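Local atomic coordinates of MstE (Scytonema sp. PCC 10023, PDB entry 6SBF), a protein that acts as a monodomain class II terpene cyclase that assembles complex isoprenoid scaffolds, probably those of merosterol-type natural products. Residues 54-60 / 99-105; 62-68 / 114-118; 95-99 / 129-133. The protein carries 1 engineered substitution. All blocks are in the same frame, centred on the assembly; numbering follows the deposited sequence.

Contact 1 (54-60 / 99-105); sequences ASIGDEW and WGYNYIL
A classic beta bulge at Ala54 and Ser55, which opens strand 55-57 of the small antiparallel hairpin, is held by Asn102 and Tyr101 from the loop between helices 75-90 and 109-121. Asn102 puts both N-H groups of its amide to work: ND2 donates to Ala54 O (2.7 Å), meeting that carbonyl almost end-on, and to Ile56 O (2.9 Å) in a straight bond (167° at the hydrogen) that arrives from above the carbonyl plane. Both acceptors lie in the amide plane, which fixes its rotation. With CG anti to the Tyr101 nitrogen (chi1 171°), the phenol reaches back along the strand, where OH donates to a lone pair of Ser55 O at 2.8 Å. Gly57 CA rests over one face of this ring, 3.6 Å from the Tyr101 centroid, a CH-pi contact.

Where the strand gives way to helix 59-69, Asp58 N donates a hydrogen bond to Tyr101 O (2.9 Å). Glu59 OE1 takes the N-H of Gly100 (3.0 Å) from above its carboxylate plane while lying at the edge of the Trp99 indole; Arg91 and Arg94 form salt bridges with this buried carboxylate, and Arg91 also pairs with Asp58. A water completes the junction, donating to Asp58 OD2 (2.7 Å) and accepting from Tyr103 N (2.9 Å).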
loop_
_atom_site.group_PDB
_atom_site.type_symbol
_atom_site.label_atom_id
_atom_site.label_comp_id
_atom_site.label_asym_id
_atom_site.label_seq_id
_atom_site.Cartn_x
_atom_site.Cartn_y
_atom_site.Cartn_z
ATOM N N ALA A 54 10.720 12.246 -13.043
ATOM C CA ALA A 54 10.135 12.598 -11.729
ATOM C C ALA A 54 11.009 12.194 -10.537
ATOM O O ALA A 54 10.593 12.470 -9.392
ATOM C CB ALA A 54 8.764 12.009 -11.568
ATOM N N SER A 55 12.141 11.541 -10.719
ATOM C CA SER A 55 13.078 11.231 -9.630
ATOM C C SER A 55 12.438 10.276 -8.614
ATOM O O SER A 55 11.607 9.409 -8.996
ATOM C CB SER A 55 13.603 12.585 -9.089
ATOM O OG SER A 55 14.492 12.464 -8.012
ATOM N N ILE A 56 12.825 10.405 -7.374
ATOM C CA ILE A 56 12.663 9.360 -6.319
ATOM C C ILE A 56 11.512 9.722 -5.375
ATOM O O ILE A 56 11.390 10.935 -4.987
ATOM C CB ILE A 56 13.982 9.166 -5.597
ATOM C CG1 ILE A 56 14.976 8.561 -6.591
ATOM C CG2 ILE A 56 13.798 8.289 -4.388
ATOM C CD1 ILE A 56 16.358 8.615 -6.134
ATOM N N GLY A 57 10.694 8.781 -5.001
ATOM C CA GLY A 57 9.593 9.092 -4.061
ATOM C C GLY A 57 10.112 9.378 -2.640
ATOM O O GLY A 57 11.037 8.725 -2.189
ATOM N N ASP A 58 9.422 10.312 -1.970
ATOM C CA ASP A 58 9.763 10.539 -0.542
ATOM C C ASP A 58 8.506 10.793 0.304
ATOM O O ASP A 58 8.265 9.973 1.195
ATOM C CB ASP A 58 10.860 11.605 -0.374
ATOM C CG ASP A 58 10.695 12.975 -0.978
ATOM O OD1 ASP A 58 9.585 13.423 -1.273
ATOM O OD2 ASP A 58 11.747 13.677 -1.134
ATOM N N GLU A 59 7.702 11.807 0.004
ATOM C CA GLU A 59 6.510 12.082 0.850
ATOM C C GLU A 59 5.648 10.833 0.901
ATOM O O GLU A 59 5.214 10.409 1.958
ATOM C CB GLU A 59 5.697 13.249 0.305
ATOM C CG GLU A 59 6.425 14.570 0.311
ATOM C CD GLU A 59 5.730 15.712 -0.385
ATOM O OE1 GLU A 59 4.484 15.762 -0.412
ATOM O OE2 GLU A 59 6.469 16.615 -0.923
ATOM N N TRP A 60 5.317 10.258 -0.280
ATOM C CA TRP A 60 4.445 9.082 -0.339
ATOM C C TRP A 60 5.086 7.898 0.391
ATOM O O TRP A 60 4.444 7.213 1.209
ATOM C CB TRP A 60 4.167 8.776 -1.803
ATOM C CG TRP A 60 3.591 7.413 -2.016
ATOM C CD1 TRP A 60 2.537 6.834 -1.395
ATOM C CD2 TRP A 60 4.035 6.453 -2.969
ATOM N NE1 TRP A 60 2.280 5.600 -1.917
ATOM C CE2 TRP A 60 3.208 5.333 -2.873
ATOM C CE3 TRP A 60 5.070 6.478 -3.898
ATOM C CZ2 TRP A 60 3.334 4.236 -3.725
ATOM C CZ3 TRP A 60 5.178 5.392 -4.733
ATOM C CH2 TRP A 60 4.358 4.276 -4.632
ATOM N N TRP A 99 -0.153 16.207 -0.111
ATOM C CA TRP A 99 1.162 15.655 -0.344
ATOM C C TRP A 99 1.173 14.925 -1.705
ATOM O O TRP A 99 0.095 14.600 -2.205
ATOM C CB TRP A 99 1.549 14.775 0.815
ATOM C CG TRP A 99 1.766 15.503 2.107
ATOM C CD1 TRP A 99 2.895 16.125 2.499
ATOM C CD2 TRP A 99 0.813 15.644 3.180
ATOM N NE1 TRP A 99 2.737 16.672 3.762
ATOM C CE2 TRP A 99 1.474 16.345 4.198
ATOM C CE3 TRP A 99 -0.487 15.237 3.395
ATOM C CZ2 TRP A 99 0.867 16.617 5.411
ATOM C CZ3 TRP A 99 -1.080 15.490 4.612
ATOM C CH2 TRP A 99 -0.413 16.184 5.596
ATOM N N GLY A 100 2.372 14.661 -2.236
ATOM C CA GLY A 100 2.518 13.956 -3.500
ATOM C C GLY A 100 3.676 13.004 -3.478
ATOM O O GLY A 100 4.306 12.736 -2.428
ATOM N N TYR A 101 4.015 12.455 -4.631
ATOM C CA TYR A 101 5.052 11.418 -4.732
ATOM C C TYR A 101 6.352 11.948 -4.099
ATOM O O TYR A 101 7.007 11.247 -3.364
ATOM C CB TYR A 101 5.231 11.117 -6.212
ATOM C CG TYR A 101 6.376 10.240 -6.611
ATOM C CD1 TYR A 101 6.354 8.878 -6.441
ATOM C CD2 TYR A 101 7.517 10.802 -7.196
ATOM C CE1 TYR A 101 7.397 8.065 -6.835
ATOM C CE2 TYR A 101 8.571 9.982 -7.554
ATOM C CZ TYR A 101 8.545 8.627 -7.370
ATOM O OH TYR A 101 9.580 7.844 -7.786
ATOM N N ASN A 102 6.695 13.174 -4.472
ATOM C CA ASN A 102 7.879 13.862 -3.934
ATOM C C ASN A 102 7.643 15.369 -4.137
ATOM O O ASN A 102 6.565 15.816 -4.548
ATOM C CB ASN A 102 9.211 13.392 -4.562
ATOM C CG ASN A 102 9.291 13.679 -6.044
ATOM O OD1 ASN A 102 8.610 14.601 -6.505
ATOM N ND2 ASN A 102 10.163 12.909 -6.713
ATOM N N TYR A 103 8.643 16.200 -3.784
ATOM C CA TYR A 103 8.451 17.658 -3.754
ATOM C C TYR A 103 7.956 18.208 -5.086
ATOM O O TYR A 103 7.149 19.137 -5.118
ATOM C CB TYR A 103 9.774 18.365 -3.417
ATOM C CG TYR A 103 9.646 19.844 -3.200
ATOM C CD1 TYR A 103 9.356 20.355 -1.952
ATOM C CD2 TYR A 103 9.803 20.742 -4.219
ATOM C CE1 TYR A 103 9.253 21.716 -1.720
ATOM C CE2 TYR A 103 9.678 22.114 -4.031
ATOM C CZ TYR A 103 9.367 22.597 -2.770
ATOM O OH TYR A 103 9.217 23.936 -2.604
ATOM N N ILE A 104 8.497 17.668 -6.187
ATOM C CA ILE A 104 8.284 18.318 -7.507
ATOM C C ILE A 104 6.952 17.861 -8.112
ATOM O O ILE A 104 6.461 18.507 -9.028
ATOM C CB ILE A 104 9.463 18.093 -8.455
ATOM C CG1 ILE A 104 9.624 16.624 -8.855
ATOM C CG2 ILE A 104 10.752 18.703 -7.904
ATOM C CD1 ILE A 104 10.601 16.435 -9.970
ATOM N N LEU A 105 6.359 16.800 -7.594
ATOM C CA LEU A 105 5.039 16.363 -8.092
ATOM C C LEU A 105 3.908 17.177 -7.499
ATOM O O LEU A 105 4.022 17.724 -6.352
ATOM C CB LEU A 105 4.784 14.898 -7.763
ATOM C CG LEU A 105 4.849 13.955 -8.953
ATOM C CD1 LEU A 105 3.740 14.277 -9.960
ATOM C CD2 LEU A 105 6.232 13.936 -9.598
HETATM O O HOH W 1 11.336 15.548 -2.996
#

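Contact 2 (62-68 / 114-118); sequences TAYVGTM and WALQL
Helices 59-69 and 109-121 pack here by knobs-into-holes in the buried interior of the fold, the indole of Trp114 filling a hole made by Ala63, Tyr64, Thr67 and Met68. The short segments run in broadly the same direction, their axes crossing at 39° and approaching to 7.9 Å. With CG of Trp114 beside its own backbone nitrogen (chi1 -72°), the indole lies alongside Tyr64, and both side chains point the same way.

The two rings form a T-shaped pair: the edge of Tyr64 meets the face of Trp114, CD2 over its centre, with the centroid of the Tyr64 ring 4.8 Å from that of the six-membered ring and the planes at 66°. On the opposite face of the indole, nearer its rim, lies the amide nitrogen of Gln117. The methyl CG2 of Thr67 meets the edge of the indole near its plane, at CZ3, and Met68 folds back until CE reaches Trp114 CZ3 (3.7 Å), the same methyl also sitting over a face of Tyr64.

Close backbone approach depends on small residues. Ala63 CB presses against Ala115 N at 3.4 Å, and Leu118 CD1 reaches Gly66 C at 4.0 Å, a spot where a beta carbon would be tight. Thr67 OG1, though facing helix 109-121, donates to Ala63 O (2.8 Å) in its own helix, on the face of that carbonyl opposite the backbone donor Thr67 N.

Beyond the pair, Tyr64 bonds to Thr355 and stacks on Phe351, while Leu118 packs on helix 75-90. Two roughly parallel helices, separated in sequence by helix 75-90, are consistent with neighbouring inner helices of an alpha6-alpha6 barrel.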
loop_
_atom_site.group_PDB
_atom_site.type_symbol
_atom_site.label_atom_id
_atom_site.label_comp_id
_atom_site.label_asym_id
_atom_site.label_seq_id
_atom_site.Cartn_x
_atom_site.Cartn_y
_atom_site.Cartn_z
ATOM N N THR A 62 7.379 7.778 2.646
ATOM C CA THR A 62 7.495 8.035 4.113
ATOM C C THR A 62 6.129 7.900 4.787
ATOM O O THR A 62 6.069 7.309 5.872
ATOM C CB THR A 62 8.176 9.386 4.295
ATOM O OG1 THR A 62 9.541 9.272 3.903
ATOM C CG2 THR A 62 8.141 9.864 5.728
ATOM N N ALA A 63 5.094 8.425 4.179
ATOM C CA ALA A 63 3.724 8.303 4.743
ATOM C C ALA A 63 3.372 6.815 4.845
ATOM O O ALA A 63 2.777 6.352 5.852
ATOM C CB ALA A 63 2.735 9.091 3.912
ATOM N N TYR A 64 3.641 6.051 3.761
ATOM C CA TYR A 64 3.317 4.619 3.713
ATOM C C TYR A 64 4.116 3.855 4.770
ATOM O O TYR A 64 3.571 3.064 5.537
ATOM C CB TYR A 64 3.526 4.099 2.307
ATOM C CG TYR A 64 3.258 2.625 2.138
ATOM C CD1 TYR A 64 4.225 1.663 2.300
ATOM C CD2 TYR A 64 1.988 2.207 1.785
ATOM C CE1 TYR A 64 4.004 0.316 2.051
ATOM C CE2 TYR A 64 1.753 0.854 1.551
ATOM C CZ TYR A 64 2.744 -0.095 1.657
ATOM O OH TYR A 64 2.514 -1.430 1.410
ATOM N N VAL A 65 5.422 4.022 4.751
ATOM C CA VAL A 65 6.306 3.274 5.677
ATOM C C VAL A 65 5.934 3.648 7.124
ATOM O O VAL A 65 5.911 2.744 7.959
ATOM C CB VAL A 65 7.778 3.501 5.351
ATOM C CG1 VAL A 65 8.669 2.897 6.410
ATOM C CG2 VAL A 65 8.134 2.928 3.994
ATOM N N GLY A 66 5.737 4.923 7.376
ATOM C CA GLY A 66 5.369 5.318 8.746
ATOM C C GLY A 66 4.082 4.656 9.158
ATOM O O GLY A 66 3.996 4.136 10.290
ATOM N N THR A 67 3.083 4.606 8.274
ATOM C CA THR A 67 1.813 3.940 8.610
ATOM C C THR A 67 2.090 2.453 8.869
ATOM O O THR A 67 1.520 1.857 9.826
ATOM C CB THR A 67 0.786 4.183 7.492
ATOM O OG1 THR A 67 0.506 5.573 7.360
ATOM C CG2 THR A 67 -0.517 3.440 7.775
ATOM N N MET A 68 2.899 1.813 8.025
ATOM C CA MET A 68 3.201 0.373 8.217
ATOM C C MET A 68 3.792 0.146 9.599
ATOM O O MET A 68 3.503 -0.855 10.251
ATOM C CB MET A 68 4.142 -0.143 7.136
ATOM C CG MET A 68 3.594 -0.242 5.748
ATOM S SD MET A 68 2.245 -1.412 5.592
ATOM C CE MET A 68 0.899 -0.336 5.172
ATOM N N TRP A 114 -2.379 8.308 2.877
ATOM C CA TRP A 114 -1.370 7.654 3.723
ATOM C C TRP A 114 -0.809 8.641 4.748
ATOM O O TRP A 114 -0.537 8.226 5.892
ATOM C CB TRP A 114 -0.242 7.032 2.899
ATOM C CG TRP A 114 -0.696 5.809 2.164
ATOM C CD1 TRP A 114 -0.984 5.689 0.831
ATOM C CD2 TRP A 114 -0.943 4.499 2.733
ATOM N NE1 TRP A 114 -1.439 4.427 0.536
ATOM C CE2 TRP A 114 -1.386 3.658 1.682
ATOM C CE3 TRP A 114 -0.767 3.953 4.018
ATOM C CZ2 TRP A 114 -1.743 2.345 1.907
ATOM C CZ3 TRP A 114 -1.107 2.635 4.224
ATOM C CH2 TRP A 114 -1.596 1.831 3.171
ATOM N N ALA A 115 -0.567 9.859 4.363
ATOM C CA ALA A 115 -0.044 10.884 5.295
ATOM C C ALA A 115 -1.049 11.090 6.421
ATOM O O ALA A 115 -0.623 11.289 7.572
ATOM C CB ALA A 115 0.237 12.188 4.572
ATOM N N LEU A 116 -2.337 11.061 6.125
ATOM C CA LEU A 116 -3.395 11.165 7.144
ATOM C C LEU A 116 -3.434 9.943 8.046
ATOM O O LEU A 116 -3.758 10.116 9.260
ATOM C CB LEU A 116 -4.713 11.557 6.496
ATOM C CG LEU A 116 -4.778 12.960 5.922
ATOM C CD1 LEU A 116 -6.021 13.115 5.050
ATOM C CD2 LEU A 116 -4.807 14.000 7.053
ATOM N N GLN A 117 -3.173 8.748 7.553
ATOM C CA GLN A 117 -3.079 7.560 8.412
ATOM C C GLN A 117 -1.917 7.772 9.380
ATOM O O GLN A 117 -1.996 7.424 10.565
ATOM C CB GLN A 117 -2.928 6.291 7.577
ATOM C CG GLN A 117 -4.167 5.920 6.774
ATOM C CD GLN A 117 -4.044 4.518 6.220
ATOM O OE1 GLN A 117 -3.991 3.549 6.974
ATOM N NE2 GLN A 117 -4.007 4.388 4.886
ATOM N N LEU A 118 -0.790 8.261 8.876
ATOM C CA LEU A 118 0.374 8.514 9.733
ATOM C C LEU A 118 0.022 9.590 10.779
ATOM O O LEU A 118 0.374 9.424 11.967
ATOM C CB LEU A 118 1.584 8.895 8.885
ATOM C CG LEU A 118 2.836 9.253 9.692
ATOM C CD1 LEU A 118 3.288 8.221 10.693
ATOM C CD2 LEU A 118 3.986 9.576 8.782
#

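Contact 3 (95-99 / 129-133); sequences PTGEW and RAQQA
Hydrogen bonding between Arg129 and Gly97 ties helix 128-138 to the loop that follows helix 75-90. The guanidinium grips one carbonyl side-on: Arg129 NE and NH2 both donate to Gly97 O, at 2.8 and 3.0 Å, and this oxygen lies in the guanidinium plane although both nitrogens reach it from one face of its own carbonyl. Within the loop, Thr96 OG1 accepts from Glu98 N (3.2 Å), an ST turn that spans Gly97.

Stacking supplies the second kind of interaction. A bend in the arginine chain at chi2 (63°) lays the guanidinium flat on the indole of Trp99, planes 20° apart, with CZ 3.9 Å from the centroid of its six-membered ring. This off-centre cation-pi contact sets NH2 above Trp99 CE2. Trp99 NE1 is directed elsewhere, to Leu88 O, and Arg129 NH2 also donates to Arg91 O.

Apolar and steric contacts fill in the rest. Ala133 CB touches Trp99 CZ3 at 3.5 Å. Gln132 extends its amide over Gly97, CD 3.5 Å from Gly97 CA; a beta carbon there would clash with it, and at the backbone angles of Gly97 would also be jammed against the carbonyl oxygen of Thr96, which by itself calls for glycine. A leucine in place of Arg129 has no N-H to offer, and Gly97 O would probably be left without the two donors that grip it, with the loop less firmly tied to the helix. The arginine charge is thus probably spread over backbone carbonyls and a pi face, one guanidinium tying both the backbone and the ring of the loop to helix 128-138.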
loop_
_atom_site.group_PDB
_atom_site.type_symbol
_atom_site.label_atom_id
_atom_site.label_comp_id
_atom_site.label_asym_id
_atom_site.label_seq_id
_atom_site.Cartn_x
_atom_site.Cartn_y
_atom_site.Cartn_z
ATOM N N PRO A 95 -0.783 24.622 -2.612
ATOM C CA PRO A 95 -1.872 25.437 -2.105
ATOM C C PRO A 95 -3.046 24.630 -1.565
ATOM O O PRO A 95 -3.832 25.133 -0.752
ATOM C CB PRO A 95 -2.334 26.271 -3.295
ATOM C CG PRO A 95 -1.671 25.666 -4.510
ATOM C CD PRO A 95 -0.469 24.891 -4.030
ATOM N N THR A 96 -3.189 23.378 -2.032
ATOM C CA THR A 96 -4.295 22.497 -1.568
ATOM C C THR A 96 -3.993 21.890 -0.196
ATOM O O THR A 96 -4.917 21.373 0.412
ATOM C CB THR A 96 -4.547 21.373 -2.585
ATOM O OG1 THR A 96 -3.336 20.629 -2.614
ATOM C CG2 THR A 96 -4.986 21.843 -3.957
ATOM N N GLY A 97 -2.758 21.875 0.248
ATOM C CA GLY A 97 -2.375 21.165 1.459
ATOM C C GLY A 97 -2.122 19.704 1.258
ATOM O O GLY A 97 -1.871 18.998 2.256
ATOM N N GLU A 98 -2.121 19.260 -0.000
ATOM C CA GLU A 98 -1.915 17.842 -0.342
ATOM C C GLU A 98 -0.427 17.494 -0.242
ATOM O O GLU A 98 0.440 18.381 -0.350
ATOM C CB GLU A 98 -2.424 17.592 -1.756
ATOM C CG GLU A 98 -3.923 17.759 -1.834
ATOM C CD GLU A 98 -4.444 17.631 -3.246
ATOM O OE1 GLU A 98 -5.513 17.040 -3.405
ATOM O OE2 GLU A 98 -3.732 18.097 -4.183
ATOM N N TRP A 99 -0.153 16.207 -0.111
ATOM C CA TRP A 99 1.162 15.655 -0.344
ATOM C C TRP A 99 1.173 14.925 -1.705
ATOM O O TRP A 99 0.095 14.600 -2.205
ATOM C CB TRP A 99 1.549 14.775 0.815
ATOM C CG TRP A 99 1.766 15.503 2.107
ATOM C CD1 TRP A 99 2.895 16.125 2.499
ATOM C CD2 TRP A 99 0.813 15.644 3.180
ATOM N NE1 TRP A 99 2.737 16.672 3.762
ATOM C CE2 TRP A 99 1.474 16.345 4.198
ATOM C CE3 TRP A 99 -0.487 15.237 3.395
ATOM C CZ2 TRP A 99 0.867 16.617 5.411
ATOM C CZ3 TRP A 99 -1.080 15.490 4.612
ATOM C CH2 TRP A 99 -0.413 16.184 5.596
ATOM N N ARG A 129 -3.023 21.208 9.600
ATOM C CA ARG A 129 -2.607 20.650 8.298
ATOM C C ARG A 129 -3.454 19.429 7.924
ATOM O O ARG A 129 -3.852 19.267 6.760
ATOM C CB ARG A 129 -1.125 20.323 8.291
ATOM C CG ARG A 129 -0.655 19.673 6.982
ATOM C CD ARG A 129 -0.822 20.611 5.793
ATOM N NE ARG A 129 -0.464 19.957 4.522
ATOM C CZ ARG A 129 0.777 19.778 4.073
ATOM N NH1 ARG A 129 1.798 20.140 4.826
ATOM N NH2 ARG A 129 0.996 19.168 2.933
ATOM N N ALA A 130 -3.688 18.542 8.872
ATOM C CA ALA A 130 -4.499 17.336 8.573
ATOM C C ALA A 130 -5.900 17.762 8.151
ATOM O O ALA A 130 -6.453 17.137 7.217
ATOM C CB ALA A 130 -4.570 16.412 9.763
ATOM N N GLN A 131 -6.486 18.775 8.772
ATOM C CA GLN A 131 -7.833 19.242 8.382
ATOM C C GLN A 131 -7.789 19.726 6.931
ATOM O O GLN A 131 -8.731 19.490 6.138
ATOM C CB GLN A 131 -8.286 20.384 9.307
ATOM C CG GLN A 131 -9.673 20.930 9.017
ATOM C CD GLN A 131 -10.156 21.893 10.082
ATOM O OE1 GLN A 131 -9.962 21.618 11.258
ATOM N NE2 GLN A 131 -10.799 22.971 9.656
ATOM N N GLN A 132 -6.765 20.511 6.599
ATOM C CA GLN A 132 -6.642 21.067 5.241
ATOM C C GLN A 132 -6.463 19.929 4.210
ATOM O O GLN A 132 -7.137 19.965 3.147
ATOM C CB GLN A 132 -5.428 21.997 5.174
ATOM C CG GLN A 132 -5.318 22.737 3.842
ATOM C CD GLN A 132 -3.998 23.450 3.617
ATOM O OE1 GLN A 132 -3.067 23.221 4.372
ATOM N NE2 GLN A 132 -3.914 24.223 2.533
ATOM N N ALA A 133 -5.651 18.956 4.521
ATOM C CA ALA A 133 -5.388 17.835 3.622
ATOM C C ALA A 133 -6.663 16.997 3.457
ATOM O O ALA A 133 -6.952 16.540 2.337
ATOM C CB ALA A 133 -4.193 17.055 4.098
#

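From the N terminus, strand 55-57 and the start of helix 59-69 come first, and contact 1 closes a loop of 38 residues back to them from 99-105. Contact 2 starts slightly later, on the same helix, and closes at 114-118; contact 3 starts at 95-99 and closes at 129-133. Each pair of contacts crosses along the chain, none lying wholly within another. Trp99 belongs to both contacts 1 and 3, and its CE3 touches Ala115 CB of contact 2 at 3.3 Å. Leu116 adds packing on Ala130. Together they bind the hairpin, helices 59-69, 109-121 and 128-138, and the loop before helix 109-121.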